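Local coordinates for Glyoxalase/bleomycin resistance protein/dioxygenase (Nostoc punctiforme PCC 73102, PDB 3KOL), which binds a divalent metal, here cobalt(II), and probably acts as a metal-dependent lyase or dioxygenase of the glyoxalase superfamily, at residues A[97-109]-A[137-151]. Sequence-based numbering, arbitrary orientation.
Sequences AYHLAFDIDPQLF and YFYDPDGFMIEIRCD. With CO (cobalt (II) ion), chain C.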
ATOM      1  N   ALA A  97      -6.611  -4.653   3.021  1.00  9.94           N
ATOM      2  CA  ALA A  97      -5.680  -3.635   3.538  1.00 12.14           C
ATOM      3  C   ALA A  97      -5.779  -3.355   5.035  1.00 13.03           C
ATOM      4  O   ALA A  97      -6.854  -3.069   5.556  1.00 14.72           O
ATOM      5  CB  ALA A  97      -5.831  -2.326   2.750  1.00 11.54           C
ATOM      6  N   TYR A  98      -4.632  -3.425   5.708  1.00 12.79           N
ATOM      7  CA  TYR A  98      -4.526  -3.209   7.154  1.00 13.65           C
ATOM      8  C   TYR A  98      -3.908  -1.837   7.433  1.00 12.83           C
ATOM      9  O   TYR A  98      -4.544  -0.982   8.039  1.00 12.50           O
ATOM     10  CB  TYR A  98      -3.687  -4.350   7.742  1.00 16.49           C
ATOM     11  CG  TYR A  98      -3.333  -4.279   9.213  1.00 20.63           C
ATOM     12  CD1 TYR A  98      -4.015  -3.441  10.095  1.00 21.63           C
ATOM     13  CD2 TYR A  98      -2.319  -5.091   9.724  1.00 21.60           C
ATOM     14  CE1 TYR A  98      -3.687  -3.413  11.454  1.00 23.51           C
ATOM     15  CE2 TYR A  98      -1.991  -5.072  11.073  1.00 23.29           C
ATOM     16  CZ  TYR A  98      -2.677  -4.233  11.931  1.00 24.16           C
ATOM     17  OH  TYR A  98      -2.352  -4.225  13.266  1.00 26.95           O
ATOM     18  N   HIS A  99      -2.668  -1.624   7.007  1.00 11.06           N
ATOM     19  CA  HIS A  99      -2.049  -0.316   7.186  1.00 10.21           C
ATOM     20  C   HIS A  99      -0.933  -0.062   6.193  1.00  9.97           C
ATOM     21  O   HIS A  99      -0.453  -0.976   5.522  1.00  9.40           O
ATOM     22  CB  HIS A  99      -1.543  -0.099   8.628  1.00  8.51           C
ATOM     23  CG  HIS A  99      -0.412  -0.991   9.041  1.00  8.98           C
ATOM     24  ND1 HIS A  99      -0.609  -2.252   9.562  1.00 10.86           N
ATOM     25  CD2 HIS A  99       0.925  -0.774   9.082  1.00  9.29           C
ATOM     26  CE1 HIS A  99       0.556  -2.769   9.913  1.00 12.17           C
ATOM     27  NE2 HIS A  99       1.503  -1.894   9.633  1.00 11.92           N
ATOM     28  N   LEU A 100      -0.555   1.203   6.082  1.00 10.19           N
ATOM     29  CA  LEU A 100       0.505   1.633   5.184  1.00 10.26           C
ATOM     30  C   LEU A 100       1.535   2.314   6.079  1.00 11.11           C
ATOM     31  O   LEU A 100       1.193   3.221   6.840  1.00 12.20           O
ATOM     32  CB  LEU A 100      -0.045   2.630   4.155  1.00 10.14           C
ATOM     33  CG  LEU A 100       0.996   3.353   3.296  1.00 11.68           C
ATOM     34  CD1 LEU A 100       1.788   2.342   2.466  1.00 13.06           C
ATOM     35  CD2 LEU A 100       0.295   4.356   2.393  1.00 14.21           C
ATOM     36  N   ALA A 101       2.786   1.882   5.998  1.00 10.77           N
ATOM     37  CA  ALA A 101       3.824   2.454   6.841  1.00 11.50           C
ATOM     38  C   ALA A 101       4.909   3.190   6.078  1.00 11.45           C
ATOM     39  O   ALA A 101       5.423   2.707   5.067  1.00 11.92           O
ATOM     40  CB  ALA A 101       4.446   1.355   7.710  1.00 12.23           C
ATOM     41  N   PHE A 102       5.245   4.370   6.589  1.00  8.53           N
ATOM     42  CA  PHE A 102       6.276   5.233   6.022  1.00 10.00           C
ATOM     43  C   PHE A 102       7.495   5.213   6.928  1.00 11.78           C
ATOM     44  O   PHE A 102       7.368   5.177   8.151  1.00 12.02           O
ATOM     45  CB  PHE A 102       5.765   6.672   5.927  1.00  9.41           C
ATOM     46  CG  PHE A 102       4.672   6.863   4.920  1.00  8.54           C
ATOM     47  CD1 PHE A 102       4.974   7.041   3.575  1.00  9.97           C
ATOM     48  CD2 PHE A 102       3.340   6.868   5.318  1.00  8.60           C
ATOM     49  CE1 PHE A 102       3.959   7.228   2.637  1.00  8.45           C
ATOM     50  CE2 PHE A 102       2.321   7.051   4.391  1.00  8.91           C
ATOM     51  CZ  PHE A 102       2.632   7.231   3.046  1.00  7.41           C
ATOM     52  N   ASP A 103       8.674   5.253   6.322  1.00 12.57           N
ATOM     53  CA  ASP A 103       9.922   5.251   7.063  1.00 13.91           C
ATOM     54  C   ASP A 103      10.362   6.698   7.228  1.00 13.69           C
ATOM     55  O   ASP A 103      10.136   7.522   6.340  1.00 14.29           O
ATOM     56  CB  ASP A 103      10.988   4.474   6.283  1.00 15.86           C
ATOM     57  CG  ASP A 103      12.303   4.376   7.027  1.00 17.73           C
ATOM     58  OD1 ASP A 103      12.308   3.873   8.165  1.00 20.77           O
ATOM     59  OD2 ASP A 103      13.334   4.801   6.471  1.00 20.11           O
ATOM     60  N   ILE A 104      10.976   7.006   8.365  1.00 14.78           N
ATOM     61  CA  ILE A 104      11.464   8.354   8.632  1.00 16.35           C
ATOM     62  C   ILE A 104      12.806   8.253   9.355  1.00 18.55           C
ATOM     63  O   ILE A 104      13.045   7.293  10.088  1.00 20.05           O
ATOM     64  CB  ILE A 104      10.448   9.160   9.495  1.00 16.32           C
ATOM     65  CG1 ILE A 104      10.903  10.615   9.627  1.00 16.68           C
ATOM     66  CG2 ILE A 104      10.295   8.523  10.872  1.00 16.49           C
ATOM     67  CD1 ILE A 104       9.866  11.512  10.280  1.00 16.78           C
ATOM     68  N   ASP A 105      13.685   9.223   9.118  1.00 20.30           N
ATOM     69  CA  ASP A 105      15.002   9.257   9.760  1.00 23.35           C
ATOM     70  C   ASP A 105      14.776   9.129  11.264  1.00 22.60           C
ATOM     71  O   ASP A 105      13.912   9.801  11.823  1.00 22.79           O
ATOM     72  CB  ASP A 105      15.698  10.588   9.453  1.00 26.39           C
ATOM     73  CG  ASP A 105      17.121  10.656   9.999  1.00 31.81           C
ATOM     74  OD1 ASP A 105      17.362  10.217  11.145  1.00 30.99           O
ATOM     75  OD2 ASP A 105      18.004  11.169   9.279  1.00 36.73           O
ATOM     76  N   PRO A 106      15.539   8.259  11.938  1.00 22.85           N
ATOM     77  CA  PRO A 106      15.364   8.093  13.381  1.00 23.41           C
ATOM     78  C   PRO A 106      15.415   9.416  14.138  1.00 23.14           C
ATOM     79  O   PRO A 106      14.742   9.580  15.151  1.00 23.11           O
ATOM     80  CB  PRO A 106      16.518   7.169  13.762  1.00 24.86           C
ATOM     81  CG  PRO A 106      16.684   6.332  12.536  1.00 24.92           C
ATOM     82  CD  PRO A 106      16.585   7.353  11.432  1.00 24.08           C
ATOM     83  N   GLN A 107      16.204  10.362  13.635  1.00 23.42           N
ATOM     84  CA  GLN A 107      16.348  11.661  14.289  1.00 24.98           C
ATOM     85  C   GLN A 107      15.165  12.603  14.077  1.00 23.20           C
ATOM     86  O   GLN A 107      15.118  13.686  14.663  1.00 23.62           O
ATOM     87  CB  GLN A 107      17.640  12.340  13.830  1.00 27.67           C
ATOM     88  CG  GLN A 107      18.881  11.533  14.178  1.00 34.69           C
ATOM     89  CD  GLN A 107      18.930  11.150  15.651  1.00 39.07           C
ATOM     90  OE1 GLN A 107      19.345  10.043  16.003  1.00 41.29           O
ATOM     91  NE2 GLN A 107      18.510  12.068  16.520  1.00 41.07           N
ATOM     92  N   LEU A 108      14.211  12.188  13.247  1.00 20.00           N
ATOM     93  CA  LEU A 108      13.026  12.994  12.981  1.00 17.79           C
ATOM     94  C   LEU A 108      11.750  12.328  13.492  1.00 14.79           C
ATOM     95  O   LEU A 108      10.663  12.871  13.330  1.00 15.22           O
ATOM     96  CB  LEU A 108      12.881  13.264  11.479  1.00 18.39           C
ATOM     97  CG  LEU A 108      13.927  14.176  10.834  1.00 22.78           C
ATOM     98  CD1 LEU A 108      13.621  14.346   9.355  1.00 23.90           C
ATOM     99  CD2 LEU A 108      13.921  15.524  11.532  1.00 23.58           C
ATOM    100  N   PHE A 109      11.878  11.156  14.106  1.00 13.89           N
ATOM    101  CA  PHE A 109      10.704  10.451  14.614  1.00 12.68           C
ATOM    102  C   PHE A 109       9.945  11.270  15.648  1.00 13.76           C
ATOM    103  O   PHE A 109       8.717  11.379  15.589  1.00 12.75           O
ATOM    104  CB  PHE A 109      11.098   9.110  15.237  1.00 14.87           C
ATOM    105  CG  PHE A 109       9.925   8.320  15.747  1.00 15.56           C
ATOM    106  CD1 PHE A 109       9.130   7.589  14.872  1.00 16.19           C
ATOM    107  CD2 PHE A 109       9.586   8.347  17.099  1.00 14.86           C
ATOM    108  CE1 PHE A 109       8.007   6.893  15.333  1.00 15.84           C
ATOM    109  CE2 PHE A 109       8.469   7.659  17.572  1.00 16.80           C
ATOM    110  CZ  PHE A 109       7.677   6.931  16.688  1.00 17.71           C
ATOM    111  N   TYR A 137       1.049   4.905  15.239  1.00 14.40           N
ATOM    112  CA  TYR A 137      -0.055   4.634  14.321  1.00 15.76           C
ATOM    113  C   TYR A 137      -1.198   5.619  14.508  1.00 15.53           C
ATOM    114  O   TYR A 137      -1.527   6.000  15.632  1.00 16.12           O
ATOM    115  CB  TYR A 137      -0.597   3.220  14.553  1.00 16.37           C
ATOM    116  CG  TYR A 137       0.444   2.135  14.474  1.00 19.46           C
ATOM    117  CD1 TYR A 137       0.540   1.311  13.352  1.00 18.81           C
ATOM    118  CD2 TYR A 137       1.338   1.928  15.525  1.00 20.33           C
ATOM    119  CE1 TYR A 137       1.500   0.306  13.283  1.00 22.12           C
ATOM    120  CE2 TYR A 137       2.301   0.929  15.463  1.00 21.74           C
ATOM    121  CZ  TYR A 137       2.375   0.121  14.345  1.00 22.03           C
ATOM    122  OH  TYR A 137       3.314  -0.883  14.297  1.00 24.55           O
ATOM    123  N   PHE A 138      -1.813   6.006  13.400  1.00 14.42           N
ATOM    124  CA  PHE A 138      -2.923   6.947  13.423  1.00 14.51           C
ATOM    125  C   PHE A 138      -3.749   6.766  12.156  1.00 14.65           C
ATOM    126  O   PHE A 138      -3.248   6.281  11.143  1.00 15.39           O
ATOM    127  CB  PHE A 138      -2.386   8.379  13.527  1.00 12.62           C
ATOM    128  CG  PHE A 138      -1.295   8.689  12.538  1.00 12.86           C
ATOM    129  CD1 PHE A 138      -1.583   9.336  11.342  1.00 11.94           C
ATOM    130  CD2 PHE A 138       0.019   8.314  12.799  1.00 12.06           C
ATOM    131  CE1 PHE A 138      -0.579   9.607  10.416  1.00 13.14           C
ATOM    132  CE2 PHE A 138       1.035   8.577  11.880  1.00 12.43           C
ATOM    133  CZ  PHE A 138       0.733   9.227  10.685  1.00 13.46           C
ATOM    134  N   TYR A 139      -5.019   7.147  12.220  1.00 15.14           N
ATOM    135  CA  TYR A 139      -5.926   7.018  11.081  1.00 16.39           C
ATOM    136  C   TYR A 139      -5.961   8.274  10.219  1.00 16.04           C
ATOM    137  O   TYR A 139      -5.803   9.389  10.728  1.00 14.82           O
ATOM    138  CB  TYR A 139      -7.341   6.727  11.582  1.00 17.87           C
ATOM    139  CG  TYR A 139      -7.460   5.436  12.351  1.00 19.40           C
ATOM    140  CD1 TYR A 139      -7.289   4.210  11.713  1.00 21.62           C
ATOM    141  CD2 TYR A 139      -7.733   5.434  13.722  1.00 20.91           C
ATOM    142  CE1 TYR A 139      -7.386   3.015  12.412  1.00 21.35           C
ATOM    143  CE2 TYR A 139      -7.832   4.240  14.433  1.00 20.09           C
ATOM    144  CZ  TYR A 139      -7.656   3.035  13.767  1.00 22.00           C
ATOM    145  OH  TYR A 139      -7.742   1.843  14.443  1.00 21.72           O
ATOM    146  N   ASP A 140      -6.167   8.089   8.914  1.00 14.48           N
ATOM    147  CA  ASP A 140      -6.263   9.218   7.993  1.00 15.01           C
ATOM    148  C   ASP A 140      -7.731   9.650   8.014  1.00 14.95           C
ATOM    149  O   ASP A 140      -8.542   9.021   8.697  1.00 14.40           O
ATOM    150  CB  ASP A 140      -5.774   8.827   6.579  1.00 14.97           C
ATOM    151  CG  ASP A 140      -6.799   8.037   5.762  1.00 15.69           C
ATOM    152  OD1 ASP A 140      -7.869   7.643   6.276  1.00 16.51           O
ATOM    153  OD2 ASP A 140      -6.512   7.802   4.569  1.00 16.81           O
ATOM    154  N   PRO A 141      -8.092  10.729   7.293  1.00 16.77           N
ATOM    155  CA  PRO A 141      -9.478  11.218   7.269  1.00 16.67           C
ATOM    156  C   PRO A 141     -10.590  10.202   7.005  1.00 18.81           C
ATOM    157  O   PRO A 141     -11.725  10.400   7.446  1.00 19.45           O
ATOM    158  CB  PRO A 141      -9.439  12.310   6.200  1.00 17.55           C
ATOM    159  CG  PRO A 141      -8.057  12.859   6.352  1.00 18.91           C
ATOM    160  CD  PRO A 141      -7.228  11.595   6.472  1.00 17.31           C
ATOM    161  N   ASP A 142     -10.274   9.125   6.290  1.00 16.98           N
ATOM    162  CA  ASP A 142     -11.274   8.111   5.967  1.00 16.71           C
ATOM    163  C   ASP A 142     -11.243   6.909   6.901  1.00 15.78           C
ATOM    164  O   ASP A 142     -12.084   6.018   6.799  1.00 17.28           O
ATOM    165  CB  ASP A 142     -11.093   7.636   4.524  1.00 16.84           C
ATOM    166  CG  ASP A 142     -11.448   8.710   3.515  1.00 20.08           C
ATOM    167  OD1 ASP A 142     -12.654   8.982   3.347  1.00 19.88           O
ATOM    168  OD2 ASP A 142     -10.526   9.289   2.900  1.00 20.42           O
ATOM    169  N   GLY A 143     -10.273   6.883   7.804  1.00 13.95           N
ATOM    170  CA  GLY A 143     -10.183   5.773   8.731  1.00 14.33           C
ATOM    171  C   GLY A 143      -9.152   4.732   8.340  1.00 13.60           C
ATOM    172  O   GLY A 143      -9.110   3.657   8.936  1.00 15.22           O
ATOM    173  N   PHE A 144      -8.327   5.031   7.340  1.00 13.44           N
ATOM    174  CA  PHE A 144      -7.284   4.092   6.924  1.00 13.14           C
ATOM    175  C   PHE A 144      -6.076   4.314   7.830  1.00 13.08           C
ATOM    176  O   PHE A 144      -5.604   5.441   7.982  1.00 12.04           O
ATOM    177  CB  PHE A 144      -6.883   4.324   5.466  1.00 13.24           C
ATOM    178  CG  PHE A 144      -5.838   3.367   4.972  1.00 13.20           C
ATOM    179  CD1 PHE A 144      -6.094   2.001   4.939  1.00 15.05           C
ATOM    180  CD2 PHE A 144      -4.589   3.825   4.565  1.00 11.57           C
ATOM    181  CE1 PHE A 144      -5.119   1.101   4.511  1.00 13.72           C
ATOM    182  CE2 PHE A 144      -3.604   2.934   4.133  1.00 11.84           C
ATOM    183  CZ  PHE A 144      -3.869   1.571   4.107  1.00 13.66           C
HETATM  184  N   MSE A 145      -5.565   3.239   8.420  1.00 13.99           N
HETATM  185  CA  MSE A 145      -4.445   3.355   9.345  1.00 14.49           C
HETATM  186  C   MSE A 145      -3.075   3.590   8.722  1.00 14.28           C
HETATM  187  O   MSE A 145      -2.646   2.860   7.831  1.00 11.04           O
HETATM  188  CB  MSE A 145      -4.377   2.121  10.246  1.00 19.53           C
HETATM  189  CG  MSE A 145      -3.270   2.190  11.277  1.00 28.47           C
HETATM  190 SE   MSE A 145      -3.197   0.597  12.361  1.00 42.42          SE
HETATM  191  CE  MSE A 145      -4.358   1.188  13.795  1.00 40.73           C
ATOM    192  N   ILE A 146      -2.388   4.612   9.222  1.00 10.24           N
ATOM    193  CA  ILE A 146      -1.054   4.965   8.750  1.00 10.69           C
ATOM    194  C   ILE A 146      -0.049   4.741   9.873  1.00 12.04           C
ATOM    195  O   ILE A 146      -0.344   4.981  11.041  1.00 11.23           O
ATOM    196  CB  ILE A 146      -0.974   6.453   8.331  1.00  9.75           C
ATOM    197  CG1 ILE A 146      -1.965   6.730   7.200  1.00  9.35           C
ATOM    198  CG2 ILE A 146       0.456   6.804   7.896  1.00  9.34           C
ATOM    199  CD1 ILE A 146      -1.699   5.914   5.948  1.00  9.84           C
ATOM    200  N   GLU A 147       1.131   4.255   9.521  1.00 10.81           N
ATOM    201  CA  GLU A 147       2.172   4.040  10.509  1.00 10.68           C
ATOM    202  C   GLU A 147       3.397   4.825  10.092  1.00 11.95           C
ATOM    203  O   GLU A 147       3.722   4.893   8.913  1.00 12.29           O
ATOM    204  CB  GLU A 147       2.545   2.554  10.599  1.00 10.56           C
ATOM    205  CG  GLU A 147       3.822   2.265  11.403  1.00 13.16           C
ATOM    206  CD  GLU A 147       4.232   0.802  11.341  1.00 14.23           C
ATOM    207  OE1 GLU A 147       3.430  -0.009  10.841  1.00 14.10           O
ATOM    208  OE2 GLU A 147       5.345   0.463  11.810  1.00 13.81           O
ATOM    209  N   ILE A 148       4.044   5.473  11.050  1.00 11.72           N
ATOM    210  CA  ILE A 148       5.291   6.168  10.765  1.00 11.25           C
ATOM    211  C   ILE A 148       6.273   5.418  11.649  1.00 11.74           C
ATOM    212  O   ILE A 148       6.027   5.250  12.839  1.00 13.27           O
ATOM    213  CB  ILE A 148       5.249   7.665  11.154  1.00 11.14           C
ATOM    214  CG1 ILE A 148       4.369   8.429  10.156  1.00 11.57           C
ATOM    215  CG2 ILE A 148       6.673   8.239  11.156  1.00 12.19           C
ATOM    216  CD1 ILE A 148       4.278   9.942  10.419  1.00 11.33           C
ATOM    217  N   ARG A 149       7.361   4.933  11.066  1.00 13.26           N
ATOM    218  CA  ARG A 149       8.341   4.182  11.834  1.00 14.68           C
ATOM    219  C   ARG A 149       9.764   4.511  11.428  1.00 15.77           C
ATOM    220  O   ARG A 149       9.999   5.078  10.361  1.00 15.38           O
ATOM    221  CB  ARG A 149       8.074   2.680  11.680  1.00 16.97           C
ATOM    222  CG  ARG A 149       8.026   2.187  10.231  1.00 18.36           C
ATOM    223  CD  ARG A 149       9.427   2.015   9.661  1.00 21.56           C
ATOM    224  NE  ARG A 149      10.131   0.910  10.309  1.00 24.13           N
ATOM    225  CZ  ARG A 149      11.445   0.719  10.249  1.00 27.04           C
ATOM    226  NH1 ARG A 149      12.214   1.561   9.571  1.00 27.76           N
ATOM    227  NH2 ARG A 149      11.995  -0.314  10.872  1.00 27.77           N
ATOM    228  N   CYS A 150      10.713   4.172  12.294  1.00 16.95           N
ATOM    229  CA  CYS A 150      12.120   4.430  12.012  1.00 18.50           C
ATOM    230  C   CYS A 150      12.976   3.290  12.549  1.00 19.58           C
ATOM    231  O   CYS A 150      12.544   2.536  13.418  1.00 18.20           O
ATOM    232  CB  CYS A 150      12.569   5.743  12.662  1.00 18.92           C
ATOM    233  SG  CYS A 150      12.554   5.696  14.472  1.00 22.43           S
ATOM    234  N   ASP A 151      14.184   3.169  12.015  1.00 25.15           N
ATOM    235  CA  ASP A 151      15.120   2.141  12.449  1.00 31.34           C
ATOM    236  C   ASP A 151      15.734   2.565  13.781  1.00 35.31           C
ATOM    237  O   ASP A 151      15.397   3.621  14.322  1.00 35.75           O
ATOM    238  CB  ASP A 151      16.241   1.985  11.419  1.00 33.34           C
ATOM    239  CG  ASP A 151      15.732   1.557  10.066  1.00 35.69           C
ATOM    240  OD1 ASP A 151      14.944   0.589  10.007  1.00 35.31           O
ATOM    241  OD2 ASP A 151      16.130   2.187   9.066  1.00 37.63           O
TER
HETATM  242 CO    CO C 302       3.447  -2.094  10.420  1.00 15.31          CO
HETATM  243  O   HOH W   1      -6.835   0.513   8.396  1.00 14.02           O
HETATM  244  O   HOH W   2      14.394   4.889   9.674  1.00 19.47           O
HETATM  245  O   HOH W   3      15.266   2.626   6.719  1.00 35.90           O
HETATM  246  O   HOH W   4       2.703  -2.584  12.249  1.00 25.40           O
HETATM  247  O   HOH W   5       5.279  -2.294  11.661  1.00 12.12           O
HETATM  248  O   HOH W   6       3.505  -4.302  10.407  1.00 15.30           O
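Arg149 NH1 donates a charged hydrogen bond of 2.7 Å to Asp103 OD1, a salt bridge that joins two parallel strands at one end of their shared face. The bond lies in the guanidinium plane but meets the carboxylate on its anti side, well out of plane. Arg149 gets there by folding: CG sits between the backbone N and the carbonyl carbon (chi1 55°), and further bends bring NH1 and NH2 end-on to a single oxygen, Asp151 OD1, which both reach from the same face of that carboxylate. One guanidinium is thus shared by two aspartates in a salt-bridge network.

Farther along the same face, His99 NE2 and Glu147 OE1 each bind the cobalt ion at 2.1 Å. Glu147 runs extended over Ala101, whose CB packs 3.7 Å from Glu147 CB, while the edge of the Tyr137 ring meets the face of the His99 imidazole, the planes 79° apart. Tyr137 OH also lies 2.7 Å from a cobalt-bound water, and His22 of the second subunit completes the site with three waters.

Between the strands, bonds such as Phe102 N to Glu147 O (2.8 Å) fix the register. The reverse face is apolar: Ile146 CG2 meets the edge of Phe102, and the CG2 methyls of Ile104 and Ile148 touch.

This parallel pairing of the first and fourth strands of a βαβββ module is characteristic of the vicinal oxygen chelate fold; the first also pairs with a strand of the second subunit, continuing the sheet across the dimer. Three waters on the cobalt imply positions that a chelating substrate could take, as in relatives, at a site shared between subunits.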